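PDB 4MAC: lipid transferase CIDEC from Mus musculus, which transfers triacylglycerols between lipid droplets, promoting their fusion and enlargement in white adipose tissue, and homodimerises through its CIDE-N domain. Local coordinates for residues V16-R21 with D41-K46. Numbering follows the deposited sequence.
Sequences VSTADR and DILKLK
Leu-43, in the last turn of helix 32-43, packs against Val-16 and Thr-18 where strand 12-17 gives way to a turn. Its CB lies 4.0 Å from Thr-18 CG2, and the same methyl stays beside the chain as it passes CG. At the fork, CD1 settles between Val-16 CG1, at 3.8 Å, and Thr-18 CG2, while CD2 rests against Val-16 O, at 3.7 Å, and also touches Thr-18 CG2. A leucine suits this place because its forked end can reach both residues, two positions apart. Val-16, beta-branched and wholly apolar, suits a buried strand position facing the helix. This is helix-on-sheet packing in the ubiquitin-like roll of the CIDE-N domain, and Val-39 of the same helix also packs on Val-16. Lys-44, with positive phi, turns the chain out of the helix, and Leu-45 CD2 then approaches Thr-18 CG2 at 4.3 Å.

Thr-18 serves two surroundings at once. With chi1 at 60°, CG2 lies anti to the carbonyl carbon and faces the leucines, while OG1 bonds to Asp-20 OD1 at 2.6 Å, approaching from above the carboxylate plane. Its carbonyl oxygen accepts both Arg-21 N, closing a type I turn, and Ser-17 OG, which lies in the carbonyl plane on a lone pair.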
loop_
_atom_site.group_PDB
_atom_site.type_symbol
_atom_site.label_atom_id
_atom_site.label_comp_id
_atom_site.label_asym_id
_atom_site.label_seq_id
_atom_site.Cartn_x
_atom_site.Cartn_y
_atom_site.Cartn_z
ATOM N N VAL A 16 -0.679 3.364 -4.022
ATOM C CA VAL A 16 -0.986 4.736 -4.470
ATOM C C VAL A 16 -0.506 5.785 -3.464
ATOM O O VAL A 16 -0.867 5.749 -2.271
ATOM C CB VAL A 16 -2.529 4.927 -4.724
ATOM C CG1 VAL A 16 -2.798 6.253 -5.394
ATOM C CG2 VAL A 16 -3.174 3.756 -5.549
ATOM N N SER A 17 0.280 6.729 -3.980
ATOM C CA SER A 17 0.857 7.821 -3.197
ATOM C C SER A 17 0.118 9.163 -3.395
ATOM O O SER A 17 -0.364 9.478 -4.482
ATOM C CB SER A 17 2.342 8.022 -3.588
ATOM O OG SER A 17 2.969 8.981 -2.698
ATOM N N THR A 18 0.095 9.991 -2.351
ATOM C CA THR A 18 -0.354 11.359 -2.535
ATOM C C THR A 18 0.785 12.154 -3.171
ATOM O O THR A 18 1.893 11.659 -3.236
ATOM C CB THR A 18 -0.754 11.934 -1.182
ATOM O OG1 THR A 18 0.386 11.892 -0.323
ATOM C CG2 THR A 18 -1.870 11.018 -0.571
ATOM N N ALA A 19 0.525 13.374 -3.652
ATOM C CA ALA A 19 1.552 14.086 -4.414
ATOM C C ALA A 19 2.749 14.462 -3.533
ATOM O O ALA A 19 3.894 14.484 -4.002
ATOM C CB ALA A 19 0.954 15.338 -5.104
ATOM N N ASP A 20 2.496 14.710 -2.254
ATOM C CA ASP A 20 3.605 15.067 -1.337
ATOM C C ASP A 20 4.382 13.817 -0.850
ATOM O O ASP A 20 5.398 13.924 -0.127
ATOM C CB ASP A 20 3.066 15.865 -0.156
ATOM C CG ASP A 20 2.077 15.074 0.690
ATOM O OD1 ASP A 20 1.971 13.786 0.600
ATOM O OD2 ASP A 20 1.361 15.781 1.445
ATOM N N ARG A 21 3.883 12.647 -1.257
ATOM C CA ARG A 21 4.468 11.335 -0.909
ATOM C C ARG A 21 4.458 11.061 0.582
ATOM O O ARG A 21 5.259 10.269 1.066
ATOM C CB ARG A 21 5.901 11.123 -1.463
ATOM C CG ARG A 21 6.122 11.208 -2.986
ATOM C CD ARG A 21 7.637 10.928 -3.322
ATOM N NE ARG A 21 7.898 10.777 -4.761
ATOM C CZ ARG A 21 7.953 11.779 -5.651
ATOM N NH1 ARG A 21 7.708 13.042 -5.304
ATOM N NH2 ARG A 21 8.185 11.511 -6.930
ATOM N N ASP A 41 -11.492 9.275 -1.009
ATOM C CA ASP A 41 -11.865 8.893 0.371
ATOM C C ASP A 41 -10.698 8.178 1.048
ATOM O O ASP A 41 -10.416 8.376 2.248
ATOM C CB ASP A 41 -13.107 7.984 0.425
ATOM C CG ASP A 41 -14.431 8.752 0.302
ATOM O OD1 ASP A 41 -14.435 10.018 0.409
ATOM O OD2 ASP A 41 -15.479 8.078 0.052
ATOM N N ILE A 42 -10.008 7.348 0.269
ATOM C CA ILE A 42 -8.948 6.482 0.836
ATOM C C ILE A 42 -7.717 7.261 1.284
ATOM O O ILE A 42 -7.191 7.046 2.367
ATOM C CB ILE A 42 -8.611 5.319 -0.096
ATOM C CG1 ILE A 42 -9.856 4.404 -0.215
ATOM C CG2 ILE A 42 -7.357 4.525 0.442
ATOM C CD1 ILE A 42 -9.720 3.181 -1.145
ATOM N N LEU A 43 -7.302 8.220 0.480
ATOM C CA LEU A 43 -6.087 8.976 0.734
ATOM C C LEU A 43 -6.436 10.307 1.489
ATOM O O LEU A 43 -5.546 11.052 1.910
ATOM C CB LEU A 43 -5.400 9.238 -0.625
ATOM C CG LEU A 43 -4.732 8.054 -1.374
ATOM C CD1 LEU A 43 -4.049 8.543 -2.639
ATOM C CD2 LEU A 43 -3.650 7.419 -0.475
ATOM N N LYS A 44 -7.724 10.573 1.687
ATOM C CA LYS A 44 -8.189 11.783 2.401
ATOM C C LYS A 44 -7.822 13.031 1.588
ATOM O O LYS A 44 -7.267 13.992 2.111
ATOM C CB LYS A 44 -7.573 11.853 3.797
ATOM C CG LYS A 44 -7.823 10.589 4.673
ATOM C CD LYS A 44 -7.476 10.898 6.152
ATOM C CE LYS A 44 -8.112 9.860 7.131
ATOM N NZ LYS A 44 -9.551 10.090 7.546
ATOM N N LEU A 45 -8.081 12.976 0.287
ATOM C CA LEU A 45 -7.666 14.045 -0.620
ATOM C C LEU A 45 -8.620 15.198 -0.425
ATOM O O LEU A 45 -9.793 14.963 -0.198
ATOM C CB LEU A 45 -7.778 13.558 -2.066
ATOM C CG LEU A 45 -6.891 12.374 -2.470
ATOM C CD1 LEU A 45 -7.105 12.038 -3.917
ATOM C CD2 LEU A 45 -5.426 12.693 -2.215
ATOM N N LYS A 46 -8.149 16.434 -0.510
ATOM C CA LYS A 46 -9.040 17.594 -0.314
ATOM C C LYS A 46 -10.116 17.760 -1.410
ATOM O O LYS A 46 -11.128 18.388 -1.171
ATOM C CB LYS A 46 -8.231 18.896 -0.106
ATOM C CG LYS A 46 -7.414 19.330 -1.289
ATOM C CD LYS A 46 -6.806 20.763 -1.131
ATOM C CE LYS A 46 -6.106 21.199 -2.441
ATOM N NZ LYS A 46 -4.988 22.178 -2.295
#